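Local coordinates for cell surface protein (Faecalibacterium prausnitzii A2-165, PDB 4GT6) that is of unknown function but, as an extracellular leucine-rich repeat protein of the BspA type, probably binds other proteins at the bacterial surface, at residues Cys101-Gly106 and Leu122-Glu127; Leu235-Ser240 and Ala260-Ala265; Glu334-Ile339 and Thr357-Ile362; Tyr9-Tyr14 and Ala40-Gly45. All blocks are in the same frame, centred on the assembly; numbering follows the deposited sequence. Where two conformers were deposited one is given.

Contacts 4, 1, 2 and 3 follow one another along the chain, each closing before the next opens. They run the length of an elongated repeat protein: the centres of contacts 4 and 3 lie about 70 Å apart, on opposite sides of the chain's centre. Contacts 4 and 1 reach the same mixed sheet, with about 11 Å between nearest atoms. Contact 2 joins a strand of a separate mixed sheet to a loop, and contact 3 lies in a three-strand parallel sheet; their centres are about 25 Å apart. Contacts 1 to 3 each join neighbouring coils in or beside the leucine-rich repeats, whereas contact 4 joins strands near the N-terminus. Each contact is local, and the long chain is built up coil by coil.

Contact 1 (Cys101-Gly106 and Leu122-Glu127). With EDO (1,2-ethanediol), chain M.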
# COMPACT_ATOMS: atom_id res chain seq x y z
N CYS A 101 -18.68 -7.24 18.77
CA CYS A 101 -19.68 -6.20 18.49
C CYS A 101 -19.00 -4.92 18.01
O CYS A 101 -19.64 -3.87 17.88
CB CYS A 101 -20.57 -5.96 19.71
SG CYS A 101 -21.70 -7.34 20.06
N VAL A 102 -17.69 -5.01 17.70
CA VAL A 102 -16.92 -3.87 17.19
C VAL A 102 -17.45 -3.47 15.81
O VAL A 102 -17.48 -4.30 14.89
CB VAL A 102 -15.40 -4.17 17.11
CG1 VAL A 102 -14.66 -2.99 16.48
CG2 VAL A 102 -14.83 -4.49 18.51
N LYS A 103 -17.89 -2.21 15.68
CA LYS A 103 -18.42 -1.69 14.42
C LYS A 103 -17.44 -0.75 13.75
O LYS A 103 -17.48 -0.60 12.54
CB LYS A 103 -19.73 -0.93 14.67
CG LYS A 103 -20.88 -1.80 15.20
CD LYS A 103 -21.09 -3.10 14.43
CE LYS A 103 -21.91 -2.94 13.18
NZ LYS A 103 -22.20 -4.26 12.54
N LYS A 104 -16.62 -0.05 14.55
CA LYS A 104 -15.73 0.98 14.01
C LYS A 104 -14.33 0.83 14.57
O LYS A 104 -14.19 0.63 15.77
CB LYS A 104 -16.29 2.36 14.37
CG LYS A 104 -15.45 3.54 13.87
CD LYS A 104 -16.18 4.87 14.05
CE LYS A 104 -15.35 6.02 13.52
NZ LYS A 104 -16.06 7.33 13.62
N ILE A 105 -13.31 0.89 13.70
CA ILE A 105 -11.90 0.82 14.10
C ILE A 105 -11.23 2.10 13.58
O ILE A 105 -11.33 2.40 12.38
CB ILE A 105 -11.20 -0.49 13.62
CG1 ILE A 105 -11.84 -1.75 14.28
CG2 ILE A 105 -9.66 -0.45 13.93
CD1 ILE A 105 -11.37 -3.07 13.68
N GLY A 106 -10.61 2.87 14.48
CA GLY A 106 -10.02 4.16 14.18
C GLY A 106 -8.72 4.09 13.39
O GLY A 106 -8.13 3.02 13.23
N LEU A 122 -12.64 -8.01 13.66
CA LEU A 122 -12.99 -7.62 12.29
C LEU A 122 -14.31 -8.22 11.79
O LEU A 122 -14.88 -7.74 10.80
CB LEU A 122 -11.84 -8.08 11.39
CG LEU A 122 -11.25 -7.07 10.44
CD1 LEU A 122 -10.77 -5.82 11.16
CD2 LEU A 122 -10.13 -7.68 9.69
N ASP A 123 -14.81 -9.26 12.45
CA ASP A 123 -15.97 -10.03 12.02
C ASP A 123 -17.29 -9.24 11.77
O ASP A 123 -18.04 -9.64 10.89
CB ASP A 123 -16.23 -11.19 13.00
CG ASP A 123 -15.07 -12.19 13.12
OD1 ASP A 123 -14.19 -12.21 12.21
OD2 ASP A 123 -15.01 -12.92 14.13
N SER A 124 -17.58 -8.15 12.51
CA SER A 124 -18.84 -7.41 12.28
C SER A 124 -18.61 -5.89 12.10
O SER A 124 -19.54 -5.10 12.28
CB SER A 124 -19.83 -7.68 13.41
OG SER A 124 -19.32 -7.20 14.64
N VAL A 125 -17.41 -5.51 11.70
CA VAL A 125 -17.02 -4.12 11.50
C VAL A 125 -17.71 -3.53 10.25
O VAL A 125 -17.97 -4.25 9.28
CB VAL A 125 -15.47 -4.03 11.42
CG1 VAL A 125 -14.91 -4.50 10.07
CG2 VAL A 125 -14.97 -2.63 11.77
N THR A 126 -18.06 -2.23 10.30
CA THR A 126 -18.67 -1.54 9.16
C THR A 126 -17.74 -0.41 8.72
O THR A 126 -17.91 0.10 7.62
CB THR A 126 -20.08 -1.04 9.45
OG1 THR A 126 -20.05 -0.13 10.55
CG2 THR A 126 -21.09 -2.18 9.66
N GLU A 127 -16.81 0.03 9.60
CA GLU A 127 -15.89 1.13 9.27
C GLU A 127 -14.52 0.86 9.81
O GLU A 127 -14.39 0.54 10.99
CB GLU A 127 -16.37 2.49 9.86
CG GLU A 127 -17.72 2.99 9.37
CD GLU A 127 -18.10 4.28 10.08
OE1 GLU A 127 -17.59 5.35 9.68
OE2 GLU A 127 -18.84 4.20 11.08
C1 EDO M . -14.91 -13.50 18.55
O1 EDO M . -15.01 -14.56 19.49
C2 EDO M . -15.83 -13.69 17.32
O2 EDO M . -16.00 -12.46 16.60
O HOH W 1 -16.58 -6.85 14.72
O HOH W 2 -19.43 1.91 12.34
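Lys103 O takes two backbone donors from the facing segment, Thr126 N at 2.8 Å and Glu127 N at 3.1 Å. The Thr126 bond is nearly straight at the hydrogen, while Glu127 N lies close to the line of the C=O bond. One step on, Ile105 N gives its hydrogen to Glu127 O at 2.9 Å, which sets Lys104 beside Glu127 in a parallel bridge.

Among the side-chain bonds, the Lys103 chain folds back at chi2 (-48°) and chi3 (-83°), and this brings NZ to Ser124 O at 2.8 Å, in the carbonyl plane. The same bend crosses Thr126, whose CG2 lies 3.7 Å from Lys103 CE. Ser124 OG turns elsewhere, to Ser100 O.

Two waters add to the seam. One joins Val102 O to Ser124 N; the other hydrogen-bonds to Thr126 OG1 and Glu127 OE2 and reaches Lys103 O more weakly. Replacing Thr126 by an alanine would probably cost that second water its hydroxyl partner and leave the folded Lys103 chain without the methyl it rests on.

Apolar contacts occupy the inner side. Ile105 CD1 meets Leu122 CD1 at 3.8 Å, the two side chains crossing at about a right angle, and the same methyl approaches CG2 of Val125 in one of that residue's two conformers. Ile128, Phe133 and Pro145 extend this core.

Parallel backbone pairing on one side of aliphatic packing, repeated from coil to coil, is the arrangement of a leucine-rich repeat solenoid, here in a BspA-type repeat region.

Contact 2 (Leu235-Ser240 and Ala260-Ala265); sequences LIRYPS and AFDSCA
Asp262 O is gripped from two directions across the contact: Ser240 OG donates to it at 2.8 Å, in the carbonyl plane, and Arg237 NH2 reaches a lone pair at 3.1 Å. The same guanidinium forms a salt bridge to the Asp262 side chain. NH1 meets OD1 at 2.7 Å on the syn side, 31° out of the carboxylate plane, and NH2 adds a weak bond to the same oxygen. The Arg237 chain bends at chi2 (74°) and chi3 (-94°), turning back so that NE and NH2 also hold Tyr238 O; these bonds fix the guanidinium's rotation. With a leucine in place of Arg237, the buried Asp262 carboxylate would probably lose its countercharge and Tyr238 O both of these donors.

Two backbone bonds, one at either end of 260-265, join the segments. Tyr238 N donates to Ala260 O at 2.8 Å in an almost straight bond, and Ala265 N donates to Ser240 O.

The aromatic rings pack beside this polar group. Tyr238 CB sits over a face of the Phe261 ring, 3.9 Å from its centroid in a CH-pi contact, while the ring planes are not far from parallel but displaced, with little area in common. Leu235 CD1 touches Phe261 CZ at 3.7 Å, and Cys264 SG approaches Tyr238 CD1 obliquely at 3.6 Å.

Around the contact, Phe284 stacks on Phe261, and Phe247 of strand 246-248 meets the Tyr238 ring. Strand 233-237 carries a classic beta bulge, where Ile236 and Arg237 both face Leu224 of strand 224-227.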
# COMPACT_ATOMS: atom_id res chain seq x y z
N LEU A 235 -2.62 1.14 -17.18
CA LEU A 235 -2.20 -0.17 -16.65
C LEU A 235 -1.76 0.05 -15.21
O LEU A 235 -0.83 0.83 -14.98
CB LEU A 235 -1.05 -0.76 -17.52
CG LEU A 235 -0.78 -2.26 -17.35
CD1 LEU A 235 -0.06 -2.80 -18.59
CD2 LEU A 235 0.08 -2.58 -16.10
N ILE A 236 -2.43 -0.59 -14.24
CA ILE A 236 -2.09 -0.29 -12.85
C ILE A 236 -1.37 -1.44 -12.14
O ILE A 236 -0.57 -1.15 -11.24
CB ILE A 236 -3.32 0.24 -12.06
CG1 ILE A 236 -4.40 -0.81 -11.82
CG2 ILE A 236 -3.91 1.58 -12.72
CD1 ILE A 236 -5.53 -0.32 -10.91
N ARG A 237 -1.58 -2.73 -12.53
CA ARG A 237 -0.88 -3.81 -11.86
C ARG A 237 -0.68 -5.03 -12.77
O ARG A 237 -1.64 -5.70 -13.16
CB ARG A 237 -1.62 -4.26 -10.56
CG ARG A 237 -0.93 -5.37 -9.76
CD ARG A 237 0.31 -4.87 -9.01
NE ARG A 237 1.54 -5.09 -9.79
CZ ARG A 237 2.76 -4.76 -9.36
NH1 ARG A 237 2.92 -4.10 -8.22
NH2 ARG A 237 3.83 -5.08 -10.09
N TYR A 238 0.59 -5.28 -13.10
CA TYR A 238 1.02 -6.49 -13.81
C TYR A 238 1.49 -7.46 -12.71
O TYR A 238 2.26 -7.03 -11.86
CB TYR A 238 2.12 -6.17 -14.82
CG TYR A 238 2.56 -7.37 -15.62
CD1 TYR A 238 3.57 -8.22 -15.14
CD2 TYR A 238 2.03 -7.64 -16.87
CE1 TYR A 238 3.98 -9.33 -15.88
CE2 TYR A 238 2.45 -8.73 -17.63
CZ TYR A 238 3.43 -9.57 -17.13
OH TYR A 238 3.83 -10.66 -17.86
N PRO A 239 1.04 -8.73 -12.69
CA PRO A 239 1.40 -9.61 -11.55
C PRO A 239 2.88 -9.96 -11.56
O PRO A 239 3.38 -10.44 -12.56
CB PRO A 239 0.49 -10.85 -11.72
CG PRO A 239 -0.21 -10.70 -13.02
CD PRO A 239 0.13 -9.39 -13.65
N SER A 240 3.60 -9.62 -10.46
CA SER A 240 5.05 -9.80 -10.39
C SER A 240 5.52 -11.24 -10.60
O SER A 240 6.63 -11.45 -11.08
CB SER A 240 5.58 -9.30 -9.05
OG SER A 240 5.48 -7.88 -9.00
N ALA A 260 3.53 -0.07 -11.72
CA ALA A 260 2.63 -1.07 -12.32
C ALA A 260 3.33 -2.40 -12.60
O ALA A 260 2.70 -3.46 -12.55
CB ALA A 260 2.00 -0.53 -13.61
N PHE A 261 4.65 -2.34 -12.90
CA PHE A 261 5.45 -3.54 -13.20
C PHE A 261 6.59 -3.70 -12.21
O PHE A 261 7.57 -4.35 -12.52
CB PHE A 261 6.04 -3.47 -14.62
CG PHE A 261 5.09 -3.59 -15.79
CD1 PHE A 261 4.43 -2.47 -16.28
CD2 PHE A 261 4.95 -4.80 -16.47
CE1 PHE A 261 3.58 -2.57 -17.40
CE2 PHE A 261 4.09 -4.91 -17.57
CZ PHE A 261 3.42 -3.79 -18.03
N ASP A 262 6.47 -3.15 -11.00
CA ASP A 262 7.58 -3.29 -10.08
C ASP A 262 7.79 -4.76 -9.68
O ASP A 262 6.83 -5.55 -9.63
CB ASP A 262 7.45 -2.36 -8.85
CG ASP A 262 6.36 -2.64 -7.81
OD1 ASP A 262 5.56 -3.57 -8.02
OD2 ASP A 262 6.32 -1.94 -6.79
N SER A 263 9.07 -5.13 -9.49
CA SER A 263 9.52 -6.44 -9.00
C SER A 263 9.02 -7.65 -9.81
O SER A 263 8.77 -8.71 -9.23
CB SER A 263 9.16 -6.61 -7.52
OG SER A 263 9.85 -5.64 -6.75
N CYS A 264 8.94 -7.52 -11.15
CA CYS A 264 8.58 -8.69 -11.98
C CYS A 264 9.75 -9.66 -12.00
O CYS A 264 10.83 -9.30 -12.47
CB CYS A 264 8.19 -8.26 -13.39
SG CYS A 264 6.65 -7.34 -13.46
N ALA A 265 9.56 -10.85 -11.47
CA ALA A 265 10.62 -11.85 -11.37
C ALA A 265 11.01 -12.49 -12.72
O ALA A 265 12.14 -12.95 -12.87
CB ALA A 265 10.20 -12.95 -10.39

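Contact 3 (Glu334-Ile339 and Thr357-Ile362)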
# COMPACT_ATOMS: atom_id res chain seq x y z
N GLU A 334 23.51 -2.49 -12.92
CA GLU A 334 24.90 -2.99 -12.86
C GLU A 334 25.41 -3.62 -14.17
O GLU A 334 26.63 -3.74 -14.33
CB GLU A 334 25.05 -4.00 -11.70
CG GLU A 334 24.08 -5.17 -11.72
CD GLU A 334 24.07 -6.08 -10.51
OE1 GLU A 334 23.79 -5.60 -9.38
OE2 GLU A 334 24.25 -7.30 -10.70
N GLN A 335 24.52 -4.04 -15.09
CA GLN A 335 24.92 -4.69 -16.35
C GLN A 335 24.71 -3.78 -17.57
O GLN A 335 25.04 -4.17 -18.69
CB GLN A 335 24.15 -6.01 -16.54
CG GLN A 335 24.72 -7.19 -15.74
CD GLN A 335 23.94 -8.47 -15.98
OE1 GLN A 335 23.78 -8.94 -17.12
NE2 GLN A 335 23.42 -9.05 -14.91
N LEU A 336 24.18 -2.56 -17.35
CA LEU A 336 23.94 -1.61 -18.44
C LEU A 336 25.26 -1.13 -19.03
O LEU A 336 26.04 -0.51 -18.33
CB LEU A 336 23.09 -0.43 -17.94
CG LEU A 336 22.67 0.64 -18.95
CD1 LEU A 336 21.74 0.04 -20.04
CD2 LEU A 336 21.95 1.78 -18.24
N GLU A 337 25.52 -1.49 -20.31
CA GLU A 337 26.78 -1.16 -21.02
C GLU A 337 26.61 -0.04 -22.01
O GLU A 337 27.53 0.75 -22.22
CB GLU A 337 27.31 -2.38 -21.81
CG GLU A 337 27.68 -3.60 -20.99
CD GLU A 337 27.93 -4.88 -21.79
OE1 GLU A 337 27.65 -4.89 -23.02
OE2 GLU A 337 28.37 -5.87 -21.18
N ARG A 338 25.44 -0.00 -22.68
CA ARG A 338 25.16 0.93 -23.75
C ARG A 338 23.84 1.65 -23.54
O ARG A 338 22.83 1.03 -23.23
CB ARG A 338 25.13 0.17 -25.09
CG ARG A 338 24.95 1.04 -26.33
CD ARG A 338 24.48 0.22 -27.51
NE ARG A 338 23.86 1.06 -28.53
CZ ARG A 338 22.55 1.21 -28.69
NH1 ARG A 338 21.70 0.54 -27.92
NH2 ARG A 338 22.08 2.02 -29.63
N ILE A 339 23.86 2.96 -23.78
CA ILE A 339 22.63 3.76 -23.73
C ILE A 339 22.68 4.80 -24.85
O ILE A 339 23.68 5.50 -25.00
CB ILE A 339 22.30 4.39 -22.35
CG1 ILE A 339 20.93 5.15 -22.41
CG2 ILE A 339 23.44 5.27 -21.82
CD1 ILE A 339 20.14 5.15 -21.17
N THR A 357 28.05 0.52 -13.09
CA THR A 357 29.48 0.24 -13.22
C THR A 357 29.88 -0.40 -14.59
O THR A 357 31.05 -0.30 -14.96
CB THR A 357 29.98 -0.59 -12.02
OG1 THR A 357 29.22 -1.78 -11.89
CG2 THR A 357 29.91 0.20 -10.71
N ALA A 358 28.94 -0.99 -15.34
CA ALA A 358 29.29 -1.58 -16.65
C ALA A 358 29.13 -0.57 -17.80
O ALA A 358 29.51 -0.87 -18.93
CB ALA A 358 28.44 -2.82 -16.92
N LEU A 359 28.60 0.63 -17.50
CA LEU A 359 28.30 1.69 -18.48
C LEU A 359 29.57 2.30 -19.08
O LEU A 359 30.26 3.08 -18.43
CB LEU A 359 27.40 2.76 -17.83
CG LEU A 359 26.75 3.81 -18.73
CD1 LEU A 359 25.91 3.15 -19.84
CD2 LEU A 359 25.87 4.74 -17.90
N ASN A 360 29.88 1.90 -20.33
CA ASN A 360 31.08 2.35 -21.05
C ASN A 360 30.77 2.92 -22.45
O ASN A 360 31.68 3.38 -23.13
CB ASN A 360 32.09 1.19 -21.17
CG ASN A 360 31.59 -0.07 -21.85
OD1 ASN A 360 30.72 -0.06 -22.73
ND2 ASN A 360 32.18 -1.21 -21.48
N ASN A 361 29.50 2.89 -22.88
CA ASN A 361 29.14 3.37 -24.20
C ASN A 361 27.88 4.24 -24.16
O ASN A 361 26.76 3.71 -24.16
CB ASN A 361 28.97 2.19 -25.17
CG ASN A 361 28.67 2.54 -26.61
OD1 ASN A 361 28.84 3.68 -27.07
ND2 ASN A 361 28.25 1.54 -27.37
N ILE A 362 28.06 5.56 -24.15
CA ILE A 362 26.95 6.51 -24.20
C ILE A 362 26.90 7.06 -25.63
O ILE A 362 27.82 7.78 -26.03
CB ILE A 362 27.05 7.62 -23.10
CG1 ILE A 362 26.98 7.01 -21.68
CG2 ILE A 362 25.97 8.71 -23.29
CD1 ILE A 362 27.49 7.92 -20.53
O HOH W 3 29.05 -4.26 -13.25
O HOH W 4 26.16 -0.44 -15.74
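Glu337 O receives both Asn360 N, at 3.2 Å, and Asn361 N, at 3.0 Å, the latter almost in line with the carbonyl bond. Ile339 N then donates to Asn361 O at 3.0 Å, so the two strands start out paired in parallel, Arg338 beside Asn361 and Ile339 beside Ile362.

The apolar, more buried packing lies on the Ile339 side of the sheet. Ile339 CG2 lies 3.8 Å from Leu359 CD1 and 3.9 Å from Ile362 CG1. That methyl can meet both because it stands between the backbone N and the carbonyl carbon, with CG1 anti to the N (chi1 -177°) and directed to the far side. Leu336 runs alongside Leu359, pointing the same way. Inward, Ile316 and Phe353 continue this apolar layer.

The opposite face is close-packed too, but more polar. Arg338 and Asn361 lie side by side, with Arg338 CG 3.5 Å from Asn361 ND2 and their guanidinium and amide planes 71° apart. The guanidinium itself is engaged beyond the two segments, in salt bridges with Asp317 and Glu363 and a hydrogen bond to Ser315 OG.

The loose, solvent side is the end at Glu334 and Thr357, where the backbones no longer bond directly: one water joins Glu334 O to Thr357 OG1, and another takes a hydrogen from Ala358 N and donates to Leu336 O at 2.6 Å.

Two successive coils joined by a short parallel pairing, with leucine and isoleucine turned to one side and charged or amide side chains to the other, are characteristic of a leucine-rich repeat, here near the C-terminal end of the modelled chain.

Contact 4 (Tyr9-Tyr14 and Ala40-Gly45). With EDO (1,2-ethanediol), chain Q; EDO (1,2-ethanediol), chain C; EDO (1,2-ethanediol), chain O.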
# COMPACT_ATOMS: atom_id res chain seq x y z
N TYR A 9 -13.10 9.90 35.00
CA TYR A 9 -13.26 9.23 36.29
C TYR A 9 -12.40 7.98 36.33
O TYR A 9 -11.94 7.55 35.27
CB TYR A 9 -14.74 8.86 36.50
CG TYR A 9 -15.66 10.04 36.28
CD1 TYR A 9 -15.77 11.06 37.22
CD2 TYR A 9 -16.38 10.17 35.09
CE1 TYR A 9 -16.62 12.15 37.02
CE2 TYR A 9 -17.22 11.26 34.87
CZ TYR A 9 -17.34 12.24 35.84
OH TYR A 9 -18.15 13.33 35.61
N THR A 10 -12.19 7.40 37.52
CA THR A 10 -11.35 6.22 37.70
C THR A 10 -12.13 5.03 38.24
O THR A 10 -12.92 5.17 39.18
CB THR A 10 -10.18 6.57 38.67
OG1 THR A 10 -9.39 7.60 38.08
CG2 THR A 10 -9.27 5.38 38.98
N ASP A 11 -11.83 3.84 37.69
CA ASP A 11 -12.33 2.57 38.20
C ASP A 11 -11.16 1.56 38.06
O ASP A 11 -10.87 1.07 36.95
CB ASP A 11 -13.65 2.11 37.54
CG ASP A 11 -14.29 0.89 38.20
OD1 ASP A 11 -13.62 0.22 39.03
OD2 ASP A 11 -15.46 0.59 37.88
N GLY A 12 -10.47 1.32 39.18
CA GLY A 12 -9.28 0.48 39.19
C GLY A 12 -8.17 1.10 38.37
O GLY A 12 -7.88 2.29 38.50
N SER A 13 -7.60 0.31 37.44
CA SER A 13 -6.51 0.74 36.57
C SER A 13 -6.97 1.50 35.31
O SER A 13 -6.15 1.85 34.49
CB SER A 13 -5.69 -0.47 36.13
OG SER A 13 -5.13 -1.08 37.28
N TYR A 14 -8.28 1.77 35.19
CA TYR A 14 -8.83 2.44 34.02
C TYR A 14 -9.49 3.76 34.36
O TYR A 14 -10.18 3.89 35.37
CB TYR A 14 -9.86 1.52 33.34
CG TYR A 14 -9.22 0.32 32.67
CD1 TYR A 14 -8.76 0.40 31.36
CD2 TYR A 14 -9.04 -0.88 33.36
CE1 TYR A 14 -8.14 -0.69 30.75
CE2 TYR A 14 -8.41 -1.97 32.76
CZ TYR A 14 -7.98 -1.87 31.44
OH TYR A 14 -7.35 -2.93 30.84
N ALA A 40 -15.87 -4.73 31.09
CA ALA A 40 -17.18 -4.70 30.42
C ALA A 40 -18.05 -3.58 31.00
O ALA A 40 -18.98 -3.09 30.34
CB ALA A 40 -17.88 -6.04 30.58
N GLN A 41 -17.79 -3.24 32.26
CA GLN A 41 -18.54 -2.21 32.97
C GLN A 41 -17.63 -1.43 33.93
O GLN A 41 -16.65 -1.98 34.45
CB GLN A 41 -19.76 -2.80 33.72
CG GLN A 41 -19.44 -3.79 34.84
CD GLN A 41 -20.66 -4.21 35.64
OE1 GLN A 41 -21.75 -4.49 35.11
NE2 GLN A 41 -20.49 -4.27 36.96
N VAL A 42 -17.96 -0.15 34.14
CA VAL A 42 -17.29 0.74 35.09
C VAL A 42 -18.37 1.38 35.96
O VAL A 42 -19.52 1.53 35.52
CB VAL A 42 -16.35 1.80 34.44
CG1 VAL A 42 -15.12 1.14 33.80
CG2 VAL A 42 -17.10 2.67 33.43
N THR A 43 -18.00 1.76 37.17
CA THR A 43 -18.93 2.39 38.11
C THR A 43 -18.51 3.83 38.39
O THR A 43 -17.32 4.12 38.54
CB THR A 43 -19.01 1.56 39.42
OG1 THR A 43 -19.44 0.24 39.08
CG2 THR A 43 -19.98 2.16 40.46
N HIS A 44 -19.51 4.72 38.43
CA HIS A 44 -19.35 6.10 38.85
C HIS A 44 -20.61 6.55 39.60
O HIS A 44 -21.71 6.51 39.06
CB HIS A 44 -19.00 7.07 37.71
CG HIS A 44 -18.77 8.45 38.23
ND1 HIS A 44 -19.66 9.48 37.97
CD2 HIS A 44 -17.83 8.89 39.11
CE1 HIS A 44 -19.21 10.53 38.65
NE2 HIS A 44 -18.11 10.22 39.36
N GLY A 45 -20.42 6.95 40.85
CA GLY A 45 -21.53 7.39 41.69
C GLY A 45 -22.54 6.27 41.92
O GLY A 45 -22.16 5.16 42.29
C1 EDO Q . -15.78 1.86 42.14
O1 EDO Q . -14.42 1.47 42.06
C2 EDO Q . -15.90 3.36 41.79
O2 EDO Q . -15.43 3.57 40.47
C1 EDO C . -9.10 10.77 36.80
O1 EDO C . -9.90 10.25 37.85
C2 EDO C . -8.15 11.85 37.37
O2 EDO C . -7.37 12.40 36.32
C1 EDO O . -24.31 0.09 41.87
O1 EDO O . -24.99 0.59 40.74
C2 EDO O . -23.04 0.93 42.14
O2 EDO O . -23.39 2.29 42.35
O HOH W 5 -15.58 6.02 39.37
O HOH W 6 -14.61 -1.93 36.23
O HOH W 7 -17.14 -1.39 38.68
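Tyr9 and His44 stack face to face, their centroids 3.8 Å apart and their planes at 26°, on a partly exposed edge of the protein. This pair joins two strands of the mixed sheet near the N-terminus, 9-11 and 41-44, which do not pair with each other: 9-11 forms a beta hairpin with 14-18 through a type II' turn, and 41-44 runs antiparallel to 47-54. The rings are offset, so each meets the other toward its rim, with His44 NE2 3.3 Å from Tyr9 CD1. His44 has its CG anti to the backbone N (chi1 -177°), which carries the imidazole across to Tyr9.

Further along, Asp11 does the polar work. Its side chain lies against Val42, with CB 4.1 Å from Val42 CB, and Phe16 of strand 14-18 touches both residues. Water fills in where the strands stand apart, their axes 6.9 Å from each other at closest approach. One molecule donates to both Thr10 O and Thr43 O, and a second links Asp11 OD2 with Thr43 OG1. The direct bond across the gap runs from Thr43 N to Asp11 OD2 at 2.9 Å, meeting that oxygen on its anti side, 21° out of the carboxylate plane.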